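PDB 5WAB: putative beta-glucosidase from Bifidobacterium adolescentis, which hydrolyses beta-glucosidic linkages as a glycoside hydrolase of family 3, and probably also releases terminal arabinopyranosyl units from the ginsenoside Rb2. Local coordinates for residues T216-L219 with R220-G224; E95-Q99 with E100-V104. All blocks are in the same frame, centred on the assembly; numbering follows the deposited sequence.

Both contacts are local, made between residues a few positions apart in one chain, and both belong to the TIM-barrel-like N-terminal domain of this family 3 hydrolase. Contact 2 comes first in sequence: there the helix 83-99 ends and the chain passes into strand 102-106, next to strand 41-44 in the parallel sheet. Contact 1 covers the last turns of helix 212-222, which leads on to strand 228-230, at the other edge of the same sheet. Their centres are 29 Å apart and the nearest atoms about 14 Å, so they do not touch. Contact 2 runs from helix into strand, whereas contact 1 stops at the helix end that precedes strand 228-230.

Contact 1 (T216-L219 with R220-G224); sequences TDVL and RDEWG
Thr216 O is gripped by two backbone donors one turn on. Asp221 N donates to Thr216 O at 2.9 Å, nearly straight, and Arg220 N reaches the same Thr216 O at 3.2 Å from above the carbonyl plane. Val218 O takes Trp223 N at 3.0 Å. Glu222 turns its carboxylate to a salt bridge with Arg177, while Thr216 OG1 and Arg220 NH1 bond to the carbonyls of Ala245 and Gly246. Asp217 OD1 and Asp221 OD2 come within 4.2 Å, two like charges that probably repel each other mildly. The i to i+5 bonds, Asp221 N to Thr216 O, Trp223 N to Val218 O and weakly Glu222 N to Asp217 O, define a pi-type turn, with i to i+4 bonds beside them. It widens the end of helix 212-222 before Gly224, whose positive phi suits a residue without a side chain, lets the chain leave toward strand 228-230 of the TIM-barrel-like domain. Val218 and Trp223 lie side by side: with CG1 anti to the backbone N (chi1 170°), Val218 lays this methyl over one face of the indole, 3.7 Å from the centroid of the Trp223 six-membered ring, a CH-pi contact. The side chains of Leu219 and Trp223 cross at about a right angle, Leu219 CD1 lying 4.0 Å from Trp223 CE3. An alanine in place of Trp223 would probably leave these two branched side chains without their flat partner and open a gap toward Phe184 of helix 182-190.

Contact 2 (E95-Q99 with E100-V104); sequences EECIQ and EKVAV
Gln99 and Glu100 run side by side and point the same way, joined at their ends by a hydrogen bond from Gln99 NE2 to Glu100 OE2 of 2.9 Å and 172°. The carboxylate oxygen lies in the plane of the amide and receives the N-H on its anti lone pair, although the two flat groups are turned 70° against each other. Different chain shapes make this possible: Gln99 is extended, with CG anti to the backbone N (chi1 168°), whereas Glu100 bends at chi2 and brings its carboxylate back to its neighbour. Each group has a second partner, Gln99 OE1 accepting from Phe299 N and Glu100 OE1 forming a salt bridge with Lys51, so amide and carboxylate are both held against rotation. A glutamine suits its place because it can give and accept at once.

Cys97 meets Val102 across the turn. Cys97 CB lies 3.9 Å from Val102 CB, and Cys97 SG 4.0 Å from Val102 CG1, a small apolar pair suited to a buried junction. The backbone of the same turn is tied by two bonds: Val102 N donates to Cys97 O at 2.9 Å, nearly straight at the hydrogen, and Glu100 N reaches Glu96 O at 3.1 Å. Lys101, with positive phi, turns the chain between Glu100 and Val102, just after the helix; its bent side chain carries NZ to Met292 O.

This is the helix-to-strand turn of a beta/alpha domain. Helix 83-99 ends here with Ile98 against Ala291 of helix 271-292, while Val102 enters strand 102-106 and packs on Met41 and Thr43 of strand 41-44.

Contact 1 (T216-L219 with R220-G224)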
ATOM      1  N   THR A 216      -9.915   7.175  19.786  1.00 18.76           N
ATOM      2  CA  THR A 216     -10.838   6.543  20.721  1.00 20.10           C
ATOM      3  C   THR A 216     -12.237   6.415  20.137  1.00 22.30           C
ATOM      4  O   THR A 216     -12.754   5.298  20.052  1.00 22.29           O
ATOM      5  CB  THR A 216     -10.878   7.324  22.043  1.00 21.47           C
ATOM      6  OG1 THR A 216      -9.563   7.376  22.608  1.00 18.26           O
ATOM      7  CG2 THR A 216     -11.819   6.640  23.043  1.00 18.41           C
ATOM      8  N   ASP A 217     -12.860   7.523  19.720  1.00 23.21           N
ATOM      9  CA  ASP A 217     -14.222   7.469  19.187  1.00 24.35           C
ATOM     10  C   ASP A 217     -14.309   6.535  17.985  1.00 24.16           C
ATOM     11  O   ASP A 217     -15.146   5.627  17.950  1.00 25.13           O
ATOM     12  CB  ASP A 217     -14.695   8.870  18.798  1.00 24.73           C
ATOM     13  CG  ASP A 217     -14.805   9.796  19.987  1.00 26.11           C
ATOM     14  OD1 ASP A 217     -14.550   9.333  21.111  1.00 27.05           O
ATOM     15  OD2 ASP A 217     -15.144  10.984  19.801  1.00 27.47           O
ATOM     16  N   VAL A 218     -13.459   6.753  16.984  1.00 22.54           N
ATOM     17  CA  VAL A 218     -13.497   5.937  15.773  1.00 22.68           C
ATOM     18  C   VAL A 218     -12.794   4.605  15.991  1.00 20.54           C
ATOM     19  O   VAL A 218     -13.396   3.532  15.870  1.00 20.53           O
ATOM     20  CB  VAL A 218     -12.861   6.693  14.590  1.00 23.45           C
ATOM     21  CG1 VAL A 218     -12.696   5.754  13.411  1.00 22.93           C
ATOM     22  CG2 VAL A 218     -13.693   7.911  14.206  1.00 24.13           C
ATOM     23  N   LEU A 219     -11.505   4.665  16.326  1.00 19.05           N
ATOM     24  CA  LEU A 219     -10.664   3.473  16.305  1.00 18.91           C
ATOM     25  C   LEU A 219     -11.179   2.401  17.261  1.00 19.94           C
ATOM     26  O   LEU A 219     -11.300   1.227  16.886  1.00 19.26           O
ATOM     27  CB  LEU A 219      -9.222   3.866  16.635  1.00 18.85           C
ATOM     28  CG  LEU A 219      -8.157   2.771  16.670  1.00 18.52           C
ATOM     29  CD1 LEU A 219      -8.039   2.078  15.319  1.00 18.03           C
ATOM     30  CD2 LEU A 219      -6.825   3.358  17.095  1.00 18.52           C
ATOM     31  N   ARG A 220     -11.536   2.791  18.486  1.00 19.94           N
ATOM     32  CA  ARG A 220     -11.902   1.822  19.513  1.00 20.98           C
ATOM     33  C   ARG A 220     -13.406   1.680  19.714  1.00 22.02           C
ATOM     34  O   ARG A 220     -13.925   0.560  19.688  1.00 23.40           O
ATOM     35  CB  ARG A 220     -11.238   2.200  20.841  1.00 21.10           C
ATOM     36  CG  ARG A 220      -9.725   2.040  20.831  1.00 20.06           C
ATOM     37  CD  ARG A 220      -9.135   2.593  22.093  1.00 20.50           C
ATOM     38  NE  ARG A 220      -7.759   2.174  22.306  1.00 20.24           N
ATOM     39  CZ  ARG A 220      -6.711   2.960  22.098  1.00 19.67           C
ATOM     40  NH1 ARG A 220      -6.897   4.195  21.641  1.00 19.77           N
ATOM     41  NH2 ARG A 220      -5.484   2.516  22.336  1.00 18.88           N
ATOM     42  N   ASP A 221     -14.126   2.789  19.904  1.00 22.57           N
ATOM     43  CA  ASP A 221     -15.548   2.684  20.223  1.00 26.08           C
ATOM     44  C   ASP A 221     -16.380   2.221  19.033  1.00 27.54           C
ATOM     45  O   ASP A 221     -17.361   1.495  19.220  1.00 30.57           O
ATOM     46  CB  ASP A 221     -16.077   4.013  20.765  1.00 26.73           C
ATOM     47  CG  ASP A 221     -15.498   4.361  22.134  1.00 26.80           C
ATOM     48  OD1 ASP A 221     -14.975   3.452  22.816  1.00 25.32           O
ATOM     49  OD2 ASP A 221     -15.588   5.542  22.537  1.00 27.52           O
ATOM     50  N   GLU A 222     -16.010   2.614  17.814  1.00 26.77           N
ATOM     51  CA  GLU A 222     -16.759   2.226  16.622  1.00 27.84           C
ATOM     52  C   GLU A 222     -16.202   0.963  15.969  1.00 25.24           C
ATOM     53  O   GLU A 222     -16.958   0.041  15.657  1.00 27.01           O
ATOM     54  CB  GLU A 222     -16.773   3.376  15.607  1.00 29.90           C
ATOM     55  CG  GLU A 222     -17.466   4.640  16.091  1.00 31.69           C
ATOM     56  CD  GLU A 222     -17.448   5.745  15.055  1.00 32.87           C
ATOM     57  OE1 GLU A 222     -17.219   5.440  13.867  1.00 33.31           O
ATOM     58  OE2 GLU A 222     -17.654   6.918  15.425  1.00 34.47           O
ATOM     59  N   TRP A 223     -14.889   0.901  15.753  1.00 22.43           N
ATOM     60  CA  TRP A 223     -14.296  -0.218  15.028  1.00 20.73           C
ATOM     61  C   TRP A 223     -13.933  -1.407  15.915  1.00 20.64           C
ATOM     62  O   TRP A 223     -13.729  -2.509  15.392  1.00 21.28           O
ATOM     63  CB  TRP A 223     -13.037   0.237  14.283  1.00 19.59           C
ATOM     64  CG  TRP A 223     -13.260   1.259  13.205  1.00 18.17           C
ATOM     65  CD1 TRP A 223     -14.458   1.712  12.732  1.00 18.95           C
ATOM     66  CD2 TRP A 223     -12.247   1.948  12.459  1.00 16.90           C
ATOM     67  NE1 TRP A 223     -14.252   2.640  11.734  1.00 19.15           N
ATOM     68  CE2 TRP A 223     -12.903   2.801  11.549  1.00 17.88           C
ATOM     69  CE3 TRP A 223     -10.848   1.925  12.470  1.00 16.14           C
ATOM     70  CZ2 TRP A 223     -12.205   3.631  10.665  1.00 16.19           C
ATOM     71  CZ3 TRP A 223     -10.158   2.749  11.588  1.00 16.25           C
ATOM     72  CH2 TRP A 223     -10.838   3.590  10.701  1.00 13.94           C
ATOM     73  N   GLY A 224     -13.838  -1.224  17.231  1.00 18.45           N
ATOM     74  CA  GLY A 224     -13.451  -2.321  18.100  1.00 17.88           C
ATOM     75  C   GLY A 224     -11.976  -2.665  18.101  1.00 17.94           C
ATOM     76  O   GLY A 224     -11.620  -3.833  18.268  1.00 16.24           O
TER

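Contact 2 (E95-Q99 with E100-V104)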
ATOM      1  N   GLU A  95       9.400 -14.489  11.594  1.00 27.33           N
ATOM      2  CA  GLU A  95      10.424 -15.455  11.977  1.00 28.46           C
ATOM      3  C   GLU A  95      11.789 -14.790  12.099  1.00 29.60           C
ATOM      4  O   GLU A  95      12.593 -15.152  12.967  1.00 29.58           O
ATOM      5  CB  GLU A  95      10.463 -16.595  10.963  1.00 29.32           C
ATOM      6  CG  GLU A  95       9.209 -17.453  10.980  1.00 30.21           C
ATOM      7  CD  GLU A  95       9.229 -18.518   9.913  1.00 31.78           C
ATOM      8  OE1 GLU A  95       9.962 -18.345   8.913  1.00 32.16           O
ATOM      9  OE2 GLU A  95       8.506 -19.527  10.072  1.00 32.13           O
ATOM     10  N   GLU A  96      12.068 -13.800  11.250  1.00 29.95           N
ATOM     11  CA  GLU A  96      13.314 -13.064  11.410  1.00 31.46           C
ATOM     12  C   GLU A  96      13.285 -12.228  12.684  1.00 29.73           C
ATOM     13  O   GLU A  96      14.303 -12.105  13.374  1.00 30.30           O
ATOM     14  CB  GLU A  96      13.576 -12.193  10.180  1.00 32.51           C
ATOM     15  CG  GLU A  96      13.544 -12.979   8.880  1.00 34.68           C
ATOM     16  CD  GLU A  96      14.151 -12.235   7.701  1.00 35.30           C
ATOM     17  OE1 GLU A  96      14.573 -11.071   7.861  1.00 35.31           O
ATOM     18  OE2 GLU A  96      14.217 -12.834   6.611  1.00 36.11           O
ATOM     19  N   CYS A  97      12.116 -11.679  13.029  1.00 27.55           N
ATOM     20  CA  CYS A  97      11.984 -10.966  14.296  1.00 26.16           C
ATOM     21  C   CYS A  97      12.214 -11.897  15.474  1.00 26.21           C
ATOM     22  O   CYS A  97      12.813 -11.496  16.478  1.00 27.11           O
ATOM     23  CB  CYS A  97      10.600 -10.323  14.412  1.00 24.80           C
ATOM     24  SG  CYS A  97      10.282  -8.942  13.305  1.00 23.99           S
ATOM     25  N   ILE A  98      11.748 -13.145  15.368  1.00 26.04           N
ATOM     26  CA  ILE A  98      11.897 -14.097  16.467  1.00 26.44           C
ATOM     27  C   ILE A  98      13.367 -14.431  16.693  1.00 27.13           C
ATOM     28  O   ILE A  98      13.813 -14.588  17.836  1.00 27.65           O
ATOM     29  CB  ILE A  98      11.046 -15.355  16.204  1.00 25.79           C
ATOM     30  CG1 ILE A  98       9.562 -14.992  16.255  1.00 24.60           C
ATOM     31  CG2 ILE A  98      11.342 -16.439  17.229  1.00 26.02           C
ATOM     32  CD1 ILE A  98       8.639 -16.099  15.799  1.00 26.36           C
ATOM     33  N   GLN A  99      14.148 -14.532  15.613  1.00 27.66           N
ATOM     34  CA  GLN A  99      15.586 -14.729  15.759  1.00 28.85           C
ATOM     35  C   GLN A  99      16.246 -13.532  16.436  1.00 27.92           C
ATOM     36  O   GLN A  99      17.124 -13.697  17.290  1.00 26.35           O
ATOM     37  CB  GLN A  99      16.229 -14.981  14.394  1.00 31.53           C
ATOM     38  CG  GLN A  99      17.758 -14.903  14.386  1.00 33.86           C
ATOM     39  CD  GLN A  99      18.357 -15.149  13.009  1.00 36.41           C
ATOM     40  OE1 GLN A  99      18.103 -16.180  12.384  1.00 37.45           O
ATOM     41  NE2 GLN A  99      19.150 -14.198  12.528  1.00 36.78           N
ATOM     42  N   GLU A 100      15.817 -12.318  16.088  1.00 24.82           N
ATOM     43  CA  GLU A 100      16.502 -11.105  16.505  1.00 26.29           C
ATOM     44  C   GLU A 100      15.868 -10.453  17.726  1.00 26.30           C
ATOM     45  O   GLU A 100      16.221  -9.320  18.062  1.00 26.33           O
ATOM     46  CB  GLU A 100      16.551 -10.111  15.342  1.00 25.96           C
ATOM     47  CG  GLU A 100      17.374 -10.598  14.169  1.00 26.95           C
ATOM     48  CD  GLU A 100      18.831 -10.771  14.521  1.00 29.49           C
ATOM     49  OE1 GLU A 100      19.394  -9.856  15.156  1.00 30.98           O
ATOM     50  OE2 GLU A 100      19.412 -11.822  14.177  1.00 30.64           O
ATOM     51  N   LYS A 101      14.963 -11.154  18.406  1.00 28.14           N
ATOM     52  CA  LYS A 101      14.337 -10.684  19.645  1.00 27.19           C
ATOM     53  C   LYS A 101      13.646  -9.337  19.438  1.00 24.94           C
ATOM     54  O   LYS A 101      13.840  -8.389  20.201  1.00 24.51           O
ATOM     55  CB  LYS A 101      15.364 -10.601  20.779  1.00 29.59           C
ATOM     56  CG  LYS A 101      16.322 -11.791  20.851  1.00 33.37           C
ATOM     57  CD  LYS A 101      15.622 -13.142  20.907  1.00 35.80           C
ATOM     58  CE  LYS A 101      14.942 -13.410  22.228  1.00 37.54           C
ATOM     59  NZ  LYS A 101      14.431 -14.813  22.238  1.00 38.75           N
ATOM     60  N   VAL A 102      12.834  -9.259  18.384  1.00 24.24           N
ATOM     61  CA  VAL A 102      12.056  -8.067  18.047  1.00 23.50           C
ATOM     62  C   VAL A 102      10.582  -8.407  18.217  1.00 23.85           C
ATOM     63  O   VAL A 102      10.048  -9.251  17.486  1.00 24.29           O
ATOM     64  CB  VAL A 102      12.340  -7.585  16.616  1.00 22.40           C
ATOM     65  CG1 VAL A 102      11.400  -6.446  16.253  1.00 21.86           C
ATOM     66  CG2 VAL A 102      13.787  -7.148  16.469  1.00 21.46           C
ATOM     67  N   ALA A 103       9.910  -7.726  19.151  1.00 23.76           N
ATOM     68  CA  ALA A 103       8.528  -8.078  19.470  1.00 24.21           C
ATOM     69  C   ALA A 103       7.522  -7.426  18.533  1.00 24.29           C
ATOM     70  O   ALA A 103       6.446  -7.992  18.302  1.00 26.07           O
ATOM     71  CB  ALA A 103       8.193  -7.704  20.915  1.00 23.44           C
ATOM     72  N   VAL A 104       7.821  -6.240  18.015  1.00 23.07           N
ATOM     73  CA  VAL A 104       6.926  -5.534  17.108  1.00 22.79           C
ATOM     74  C   VAL A 104       7.742  -5.028  15.929  1.00 23.93           C
ATOM     75  O   VAL A 104       8.798  -4.414  16.120  1.00 28.06           O
ATOM     76  CB  VAL A 104       6.203  -4.364  17.799  1.00 22.48           C
ATOM     77  CG1 VAL A 104       5.202  -3.728  16.856  1.00 17.29           C
ATOM     78  CG2 VAL A 104       5.534  -4.822  19.085  1.00 23.12           C
TER